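Local coordinates for GDSL-like Lipase (Parabacteroides distasonis, PDB 3P94), which is a serine hydrolase of the SGNH superfamily with a catalytic triad, probably cleaving ester bonds in lipids such as lysophospholipids, at residues S41-F44 and I45-N48; G56-T59 and S60-L63; S177-G180 and V181-T184. All blocks are in the same frame, centred on the assembly; numbering follows the deposited sequence.

Overall arrangement
Along the chain the three contacts follow in series, each a local contact between adjoining segments, so none encloses or crosses another. Contact 1 (41-48) is the short helix 43-47 and its exit into strand 49-53, an outermost strand of the parallel five-stranded sheet. Contact 2 (56-63) lies past that strand, where the loop turns into helix 59-71, and reaches helices 84-87 and 96-112. Contact 3 (177-184) closes a tight turn just before the last helix, 185-202, the same helix that contact 1 packs against, and reaches helix 31-34, which carries S31. Contacts 2 and 3 come nearest, about 7 Å between closest atoms; the centres of contacts 1 and 2 lie 24 Å apart in this flavodoxin-like fold.

Contact 1: S41-F44 and I45-N48; sequences STFF and IRNN
R46 folds back on T42 because its CG sits between its own backbone N and carbonyl carbon (chi1 69°), while the rest of the chain runs extended to NE. T42 turns its hydroxyl the same way (chi1 66°), and the two side chains meet at about a right angle. R46 NH1 gives a hydrogen bond to T42 OG1 at 2.9 Å, practically in the guanidinium plane although bent at the hydrogen (136°). The backbone links the same pair, R46 N bonding T42 O at 2.9 Å, nearly straight. One guanidinium face lies over F43 CA, and NH2 comes to the edge of the F43 ring, 4.0 Å from CD1, the two planes being steeply inclined. N47 takes the next step round: its ND2 donates to F43 O at 2.9 Å, in the carbonyl plane and close to its own amide plane, and stands 3.7 Å from F43 CD1. The side-chain amide thus grips a backbone carbonyl. A water bridges S41 O, to which it donates, and I45 N, from which it accepts at 2.9 Å. N48, with positive phi, ends the helix in a Schellman motif. R46 NH2 also forms salt bridges with D40 and with E192 of helix 185-202. F43 stacks on W36 and touches E192, and N47 rests on L196, so helix 43-47 lies against helix 185-202; F44 turns to the sheet, edge-to-face with F27 and in contact with F49 and D51 of strand 49-53.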
ATOM      1  N   SER A  41      16.707  -3.569  -4.795  1.00 17.11           N
ATOM      2  CA  SER A  41      17.300  -3.431  -3.456  1.00 17.40           C
ATOM      3  C   SER A  41      17.697  -2.002  -3.042  1.00 21.32           C
ATOM      4  O   SER A  41      17.753  -1.745  -1.843  1.00 20.74           O
ATOM      5  CB  SER A  41      18.503  -4.352  -3.301  1.00 20.65           C
ATOM      6  OG  SER A  41      19.578  -3.971  -4.143  1.00 30.97           O
ATOM      7  N   THR A  42      17.928  -1.073  -3.997  1.00 19.30           N
ATOM      8  CA  THR A  42      18.323   0.288  -3.625  1.00 19.05           C
ATOM      9  C   THR A  42      17.203   1.342  -3.831  1.00 22.68           C
ATOM     10  O   THR A  42      17.468   2.514  -3.569  1.00 22.84           O
ATOM     11  CB  THR A  42      19.598   0.723  -4.362  1.00 24.41           C
ATOM     12  OG1 THR A  42      19.339   0.824  -5.763  1.00 28.35           O
ATOM     13  CG2 THR A  42      20.786  -0.189  -4.086  1.00 26.16           C
ATOM     14  N   PHE A  43      15.970   0.941  -4.249  1.00 18.25           N
ATOM     15  CA  PHE A  43      14.860   1.887  -4.496  1.00 17.18           C
ATOM     16  C   PHE A  43      14.579   2.804  -3.297  1.00 19.45           C
ATOM     17  O   PHE A  43      14.435   4.018  -3.466  1.00 18.99           O
ATOM     18  CB  PHE A  43      13.551   1.180  -4.918  1.00 17.67           C
ATOM     19  CG  PHE A  43      12.353   2.103  -4.943  1.00 18.90           C
ATOM     20  CD1 PHE A  43      12.298   3.176  -5.826  1.00 22.21           C
ATOM     21  CD2 PHE A  43      11.311   1.941  -4.035  1.00 20.52           C
ATOM     22  CE1 PHE A  43      11.208   4.053  -5.818  1.00 22.47           C
ATOM     23  CE2 PHE A  43      10.224   2.823  -4.024  1.00 22.61           C
ATOM     24  CZ  PHE A  43      10.180   3.870  -4.913  1.00 21.01           C
ATOM     25  N   PHE A  44      14.433   2.219  -2.115  1.00 15.07           N
ATOM     26  CA  PHE A  44      14.104   3.007  -0.934  1.00 14.22           C
ATOM     27  C   PHE A  44      15.311   3.819  -0.463  1.00 19.59           C
ATOM     28  O   PHE A  44      15.162   5.006  -0.211  1.00 18.69           O
ATOM     29  CB  PHE A  44      13.560   2.112   0.188  1.00 15.42           C
ATOM     30  CG  PHE A  44      12.314   1.363  -0.220  1.00 16.48           C
ATOM     31  CD1 PHE A  44      11.072   1.991  -0.215  1.00 16.76           C
ATOM     32  CD2 PHE A  44      12.386   0.039  -0.650  1.00 17.41           C
ATOM     33  CE1 PHE A  44       9.917   1.300  -0.600  1.00 16.84           C
ATOM     34  CE2 PHE A  44      11.228  -0.644  -1.061  1.00 18.99           C
ATOM     35  CZ  PHE A  44      10.003  -0.006  -1.029  1.00 16.16           C
ATOM     36  N   ILE A  45      16.496   3.191  -0.374  1.00 18.64           N
ATOM     37  CA  ILE A  45      17.721   3.826   0.115  1.00 20.90           C
ATOM     38  C   ILE A  45      18.140   5.030  -0.762  1.00 23.45           C
ATOM     39  O   ILE A  45      18.474   6.065  -0.199  1.00 23.24           O
ATOM     40  CB  ILE A  45      18.854   2.758   0.255  1.00 25.64           C
ATOM     41  CG1 ILE A  45      18.682   1.891   1.524  1.00 26.57           C
ATOM     42  CG2 ILE A  45      20.233   3.341   0.155  1.00 28.10           C
ATOM     43  CD1 ILE A  45      19.132   0.367   1.323  1.00 41.49           C
ATOM     44  N   ARG A  46      18.117   4.913  -2.110  1.00 19.47           N
ATOM     45  CA  ARG A  46      18.556   6.020  -2.992  1.00 19.62           C
ATOM     46  C   ARG A  46      17.617   7.236  -2.953  1.00 24.45           C
ATOM     47  O   ARG A  46      18.031   8.344  -3.286  1.00 24.40           O
ATOM     48  CB  ARG A  46      18.765   5.554  -4.440  1.00 19.24           C
ATOM     49  CG  ARG A  46      17.499   5.161  -5.221  1.00 24.18           C
ATOM     50  CD  ARG A  46      17.895   4.475  -6.517  1.00 23.96           C
ATOM     51  NE  ARG A  46      16.733   4.127  -7.336  1.00 19.52           N
ATOM     52  CZ  ARG A  46      16.375   2.887  -7.641  1.00 33.68           C
ATOM     53  NH1 ARG A  46      17.087   1.854  -7.200  1.00 26.71           N
ATOM     54  NH2 ARG A  46      15.305   2.666  -8.391  1.00 23.44           N
ATOM     55  N   ASN A  47      16.374   7.039  -2.505  1.00 21.20           N
ATOM     56  CA  ASN A  47      15.404   8.121  -2.413  1.00 20.23           C
ATOM     57  C   ASN A  47      15.141   8.562  -0.968  1.00 25.98           C
ATOM     58  O   ASN A  47      14.345   9.481  -0.749  1.00 27.34           O
ATOM     59  CB  ASN A  47      14.113   7.663  -3.049  1.00 16.74           C
ATOM     60  CG  ASN A  47      14.173   7.570  -4.539  1.00 28.38           C
ATOM     61  OD1 ASN A  47      14.306   8.578  -5.231  1.00 21.46           O
ATOM     62  ND2 ASN A  47      14.044   6.360  -5.064  1.00 20.75           N
ATOM     63  N   ASN A  48      15.802   7.913   0.010  1.00 21.77           N
ATOM     64  CA  ASN A  48      15.628   8.142   1.443  1.00 21.81           C
ATOM     65  C   ASN A  48      14.164   7.853   1.826  1.00 24.80           C
ATOM     66  O   ASN A  48      13.504   8.657   2.474  1.00 24.71           O
ATOM     67  CB  ASN A  48      16.095   9.555   1.881  1.00 25.78           C
ATOM     68  CG  ASN A  48      16.125   9.780   3.383  1.00 43.88           C
ATOM     69  OD1 ASN A  48      16.300   8.848   4.186  1.00 31.42           O
ATOM     70  ND2 ASN A  48      15.931  11.032   3.794  1.00 30.05           N
TER
HETATM   71  O   HOH W   1      16.283   0.267  -0.675  1.00 20.88           O

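Contact 2: G56-T59 and S60-L63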
ATOM      1  N   GLY A  56       1.109 -10.268   2.983  1.00 17.60           N
ATOM      2  CA  GLY A  56      -0.180 -10.801   3.414  1.00 18.19           C
ATOM      3  C   GLY A  56      -1.073  -9.931   4.276  1.00 20.81           C
ATOM      4  O   GLY A  56      -2.196 -10.340   4.588  1.00 20.23           O
ATOM      5  N   GLN A  57      -0.606  -8.736   4.661  1.00 16.74           N
ATOM      6  CA  GLN A  57      -1.375  -7.867   5.548  1.00 15.74           C
ATOM      7  C   GLN A  57      -2.572  -7.210   4.866  1.00 18.07           C
ATOM      8  O   GLN A  57      -2.524  -6.881   3.679  1.00 18.00           O
ATOM      9  CB  GLN A  57      -0.486  -6.785   6.164  1.00 16.31           C
ATOM     10  CG  GLN A  57       0.449  -7.344   7.231  1.00 13.41           C
ATOM     11  CD  GLN A  57       0.705  -6.382   8.365  1.00 17.85           C
ATOM     12  OE1 GLN A  57       0.628  -5.160   8.211  1.00 13.83           O
ATOM     13  NE2 GLN A  57       0.990  -6.922   9.549  1.00 15.43           N
ATOM     14  N   THR A  58      -3.635  -7.019   5.644  1.00 13.71           N
ATOM     15  CA  THR A  58      -4.843  -6.329   5.210  1.00 13.40           C
ATOM     16  C   THR A  58      -4.811  -4.929   5.838  1.00 15.16           C
ATOM     17  O   THR A  58      -3.921  -4.635   6.648  1.00 11.13           O
ATOM     18  CB  THR A  58      -6.123  -7.107   5.571  1.00 18.92           C
ATOM     19  OG1 THR A  58      -6.447  -6.927   6.956  1.00 18.28           O
ATOM     20  CG2 THR A  58      -6.075  -8.579   5.179  1.00 14.07           C
ATOM     21  N   THR A  59      -5.801  -4.087   5.504  1.00 12.95           N
ATOM     22  CA  THR A  59      -5.892  -2.721   6.061  1.00 12.54           C
ATOM     23  C   THR A  59      -6.081  -2.758   7.592  1.00 15.13           C
ATOM     24  O   THR A  59      -5.717  -1.789   8.253  1.00 14.21           O
ATOM     25  CB  THR A  59      -7.012  -1.939   5.386  1.00 18.38           C
ATOM     26  OG1 THR A  59      -8.248  -2.607   5.605  1.00 12.11           O
ATOM     27  CG2 THR A  59      -6.763  -1.704   3.883  1.00 16.36           C
ATOM     28  N   SER A  60      -6.638  -3.877   8.151  1.00 12.44           N
ATOM     29  CA  SER A  60      -6.858  -4.013   9.595  1.00 12.95           C
ATOM     30  C   SER A  60      -5.521  -4.069  10.361  1.00 15.18           C
ATOM     31  O   SER A  60      -5.345  -3.288  11.295  1.00 14.99           O
ATOM     32  CB  SER A  60      -7.721  -5.229   9.908  1.00 16.50           C
ATOM     33  OG  SER A  60      -9.060  -4.985   9.515  1.00 19.75           O
ATOM     34  N   GLU A  61      -4.568  -4.942   9.951  1.00 13.09           N
ATOM     35  CA  GLU A  61      -3.252  -5.027  10.615  1.00 12.40           C
ATOM     36  C   GLU A  61      -2.505  -3.726  10.442  1.00 14.90           C
ATOM     37  O   GLU A  61      -1.840  -3.253  11.359  1.00 13.71           O
ATOM     38  CB  GLU A  61      -2.392  -6.185  10.082  1.00 13.35           C
ATOM     39  CG  GLU A  61      -2.960  -7.565  10.385  1.00 15.11           C
ATOM     40  CD  GLU A  61      -3.722  -8.196   9.232  1.00 27.08           C
ATOM     41  OE1 GLU A  61      -4.210  -7.456   8.345  1.00 19.69           O
ATOM     42  OE2 GLU A  61      -3.793  -9.443   9.198  1.00 23.07           O
HETATM   43  N   MSE A  62      -2.647  -3.131   9.263  1.00  9.38           N
HETATM   44  CA  MSE A  62      -1.984  -1.887   8.938  1.00  7.87           C
HETATM   45  C   MSE A  62      -2.457  -0.735   9.816  1.00 12.86           C
HETATM   46  O   MSE A  62      -1.613   0.033  10.302  1.00 13.02           O
HETATM   47  CB  MSE A  62      -2.186  -1.580   7.458  1.00  8.80           C
HETATM   48  CG  MSE A  62      -1.305  -2.415   6.581  1.00 14.43           C
HETATM   49 SE   MSE A  62      -1.526  -1.792   4.778  0.75 19.58          SE
HETATM   50  CE  MSE A  62      -1.730  -3.585   3.957  1.00 17.42           C
ATOM     51  N   LEU A  63      -3.777  -0.624  10.060  1.00 11.15           N
ATOM     52  CA  LEU A  63      -4.321   0.427  10.933  1.00 10.30           C
ATOM     53  C   LEU A  63      -3.756   0.271  12.368  1.00 13.69           C
ATOM     54  O   LEU A  63      -3.412   1.270  13.005  1.00 14.34           O
ATOM     55  CB  LEU A  63      -5.870   0.392  10.943  1.00  9.89           C
ATOM     56  CG  LEU A  63      -6.589   1.358  11.909  1.00 14.04           C
ATOM     57  CD1 LEU A  63      -6.206   2.828  11.640  1.00 13.43           C
ATOM     58  CD2 LEU A  63      -8.093   1.194  11.831  1.00 14.36           C
TER
HETATM   59  O   HOH W   2      -3.880 -10.852   6.807  1.00 22.30           O
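E61 OE1 takes two hydrogen bonds from T58, one from the hydroxyl and one from the backbone. T58 OG1 donates to E61 OE1 at 2.7 Å on the syn side of the carboxylate, 28° out of its plane; T58 N reaches the same E61 OE1 at 2.8 Å from the opposite face. Held between these donors, the carboxylate is likely to be fixed in its rotation. T58 OG1 also caps S60 N, accepting a long bond from it at 3.3 Å. T58 and E61 form a capping box, in which E61 OE1 takes the N-H of T58, the N-cap residue of helix 59-71, the helix that follows strand 49-53 in this flavodoxin-like fold. T58 has its hydroxyl between its own N and carbonyl carbon (chi1 78°), which turns OG1 back to both partners. The first helical bonds follow, M62 N to T58 O at 3.3 Å and L63 N to T59 O at 2.9 Å. The other oxygen of E61, OE2, receives a bond from a water that also donates to G56 O, tying the loop to the carboxylate. Beside the box, the amide of Q57 lies against the aliphatic part of E61, NE2 3.5 Å from E61 CB, the amide and carboxylate planes being nearly parallel (19° apart). The selenomethionine M62, bent at chi3, brings CE to 3.4 Å from Q57 O. Further out, Q57 OE1 accepts from R65 NE, and Q57 NE2 donates to A7 O and Q8 OE1. T59 OG1 is held by D86 and by N102 of helix 96-112, while N85 bonds Q57 O and N90 bonds G56 O.

Contact 3: S177-G180 and V181-T184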
ATOM      1  N   SER A 177       3.531  -9.041 -14.215  1.00 19.64           N
ATOM      2  CA  SER A 177       3.282  -9.856 -13.024  1.00 20.07           C
ATOM      3  C   SER A 177       3.351 -11.345 -13.316  1.00 26.87           C
ATOM      4  O   SER A 177       2.814 -11.793 -14.326  1.00 28.19           O
ATOM      5  CB  SER A 177       1.901  -9.522 -12.462  1.00 22.42           C
ATOM      6  OG  SER A 177       1.618 -10.179 -11.238  1.00 26.18           O
ATOM      7  N   LYS A 178       3.978 -12.123 -12.412  1.00 24.73           N
ATOM      8  CA  LYS A 178       4.059 -13.581 -12.576  1.00 25.36           C
ATOM      9  C   LYS A 178       2.764 -14.276 -12.118  1.00 28.16           C
ATOM     10  O   LYS A 178       2.364 -15.260 -12.743  1.00 28.77           O
ATOM     11  CB  LYS A 178       5.262 -14.168 -11.835  1.00 28.37           C
ATOM     12  CG  LYS A 178       6.569 -14.065 -12.622  1.00 39.54           C
ATOM     13  CD  LYS A 178       7.521 -15.224 -12.318  1.00 45.60           C
ATOM     14  CE  LYS A 178       7.218 -16.464 -13.135  1.00 51.18           C
ATOM     15  NZ  LYS A 178       7.151 -17.672 -12.277  1.00 56.67           N
ATOM     16  N   ASP A 179       2.103 -13.763 -11.051  1.00 22.22           N
ATOM     17  CA  ASP A 179       0.871 -14.364 -10.545  1.00 22.28           C
ATOM     18  C   ASP A 179      -0.386 -13.538 -10.909  1.00 27.26           C
ATOM     19  O   ASP A 179      -1.496 -13.892 -10.484  1.00 26.68           O
ATOM     20  CB  ASP A 179       0.952 -14.564  -9.006  1.00 23.23           C
ATOM     21  CG  ASP A 179       1.078 -13.289  -8.182  1.00 27.87           C
ATOM     22  OD1 ASP A 179       1.359 -12.216  -8.772  1.00 28.48           O
ATOM     23  OD2 ASP A 179       0.928 -13.367  -6.949  1.00 27.71           O
ATOM     24  N   GLY A 180      -0.195 -12.440 -11.647  1.00 24.22           N
ATOM     25  CA  GLY A 180      -1.273 -11.529 -12.027  1.00 23.63           C
ATOM     26  C   GLY A 180      -1.721 -10.587 -10.915  1.00 24.45           C
ATOM     27  O   GLY A 180      -2.743  -9.917 -11.060  1.00 22.79           O
ATOM     28  N   VAL A 181      -0.970 -10.524  -9.787  1.00 19.26           N
ATOM     29  CA  VAL A 181      -1.278  -9.673  -8.622  1.00 17.79           C
ATOM     30  C   VAL A 181      -0.011  -8.888  -8.176  1.00 21.01           C
ATOM     31  O   VAL A 181      -0.080  -7.671  -7.942  1.00 19.88           O
ATOM     32  CB  VAL A 181      -1.867 -10.485  -7.414  1.00 21.39           C
ATOM     33  CG1 VAL A 181      -2.255  -9.565  -6.249  1.00 20.18           C
ATOM     34  CG2 VAL A 181      -3.066 -11.330  -7.826  1.00 21.67           C
ATOM     35  N   HIS A 182       1.120  -9.601  -8.022  1.00 17.13           N
ATOM     36  CA  HIS A 182       2.384  -9.032  -7.557  1.00 16.83           C
ATOM     37  C   HIS A 182       3.297  -8.739  -8.730  1.00 21.51           C
ATOM     38  O   HIS A 182       3.512  -9.577  -9.615  1.00 20.81           O
ATOM     39  CB  HIS A 182       3.032  -9.944  -6.528  1.00 18.02           C
ATOM     40  CG  HIS A 182       2.099 -10.168  -5.390  1.00 21.30           C
ATOM     41  ND1 HIS A 182       1.181 -11.194  -5.416  1.00 23.54           N
ATOM     42  CD2 HIS A 182       1.854  -9.388  -4.316  1.00 22.97           C
ATOM     43  CE1 HIS A 182       0.428 -11.026  -4.344  1.00 23.05           C
ATOM     44  NE2 HIS A 182       0.816  -9.966  -3.638  1.00 23.09           N
ATOM     45  N   PRO A 183       3.780  -7.497  -8.789  1.00 19.43           N
ATOM     46  CA  PRO A 183       4.570  -7.084  -9.954  1.00 19.53           C
ATOM     47  C   PRO A 183       5.946  -7.715 -10.056  1.00 23.01           C
ATOM     48  O   PRO A 183       6.550  -8.126  -9.071  1.00 21.32           O
ATOM     49  CB  PRO A 183       4.714  -5.558  -9.790  1.00 21.06           C
ATOM     50  CG  PRO A 183       3.940  -5.186  -8.591  1.00 24.98           C
ATOM     51  CD  PRO A 183       3.599  -6.395  -7.820  1.00 20.48           C
ATOM     52  N   THR A 184       6.436  -7.761 -11.280  1.00 20.03           N
ATOM     53  CA  THR A 184       7.802  -8.126 -11.631  1.00 20.16           C
ATOM     54  C   THR A 184       8.594  -6.819 -11.542  1.00 23.46           C
ATOM     55  O   THR A 184       8.000  -5.781 -11.243  1.00 21.51           O
ATOM     56  CB  THR A 184       7.810  -8.717 -13.052  1.00 22.78           C
ATOM     57  OG1 THR A 184       7.161  -7.760 -13.904  1.00 19.19           O
ATOM     58  CG2 THR A 184       7.122 -10.082 -13.122  1.00 22.10           C
TER
HETATM   59  O   HOH W   3       5.437 -11.528  -9.745  1.00 37.72           O
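D179 and H182 are probably the acid and base of the catalytic triad of this serine hydrolase. D179 OD2 accepts from H182 ND1 at 2.7 Å through its syn lone pair; the bond is nearly straight (167°) and within 6° of the ring plane. Across the ring, H182 NE2 is hydrogen-bonded to S31 OG, completing the probable triad. The second carboxylate oxygen grips the backbone: D179 OD1 takes H182 N at 2.7 Å, also on its syn lone pair, and V181 N at 3.1 Å from above the carboxylate plane. This DxxH spacing is characteristic of SGNH hydrolases. With an asparagine in place of D179 one carboxylate oxygen becomes an NH2, and either H182 ND1 or the two backbone N-H groups would probably be left without an acceptor. V181 CG1 lies over one face of the H182 ring. With chi1 at -175°, S177 swings OG away from its own N and across the turn, donating to H182 O at 2.6 Å. A water donates to the same carbonyl oxygen and accepts from K178 N. T184, the N-cap residue of helix 185-202, rests its CG2 on S177 CA, and its OG1 bonds N175 O.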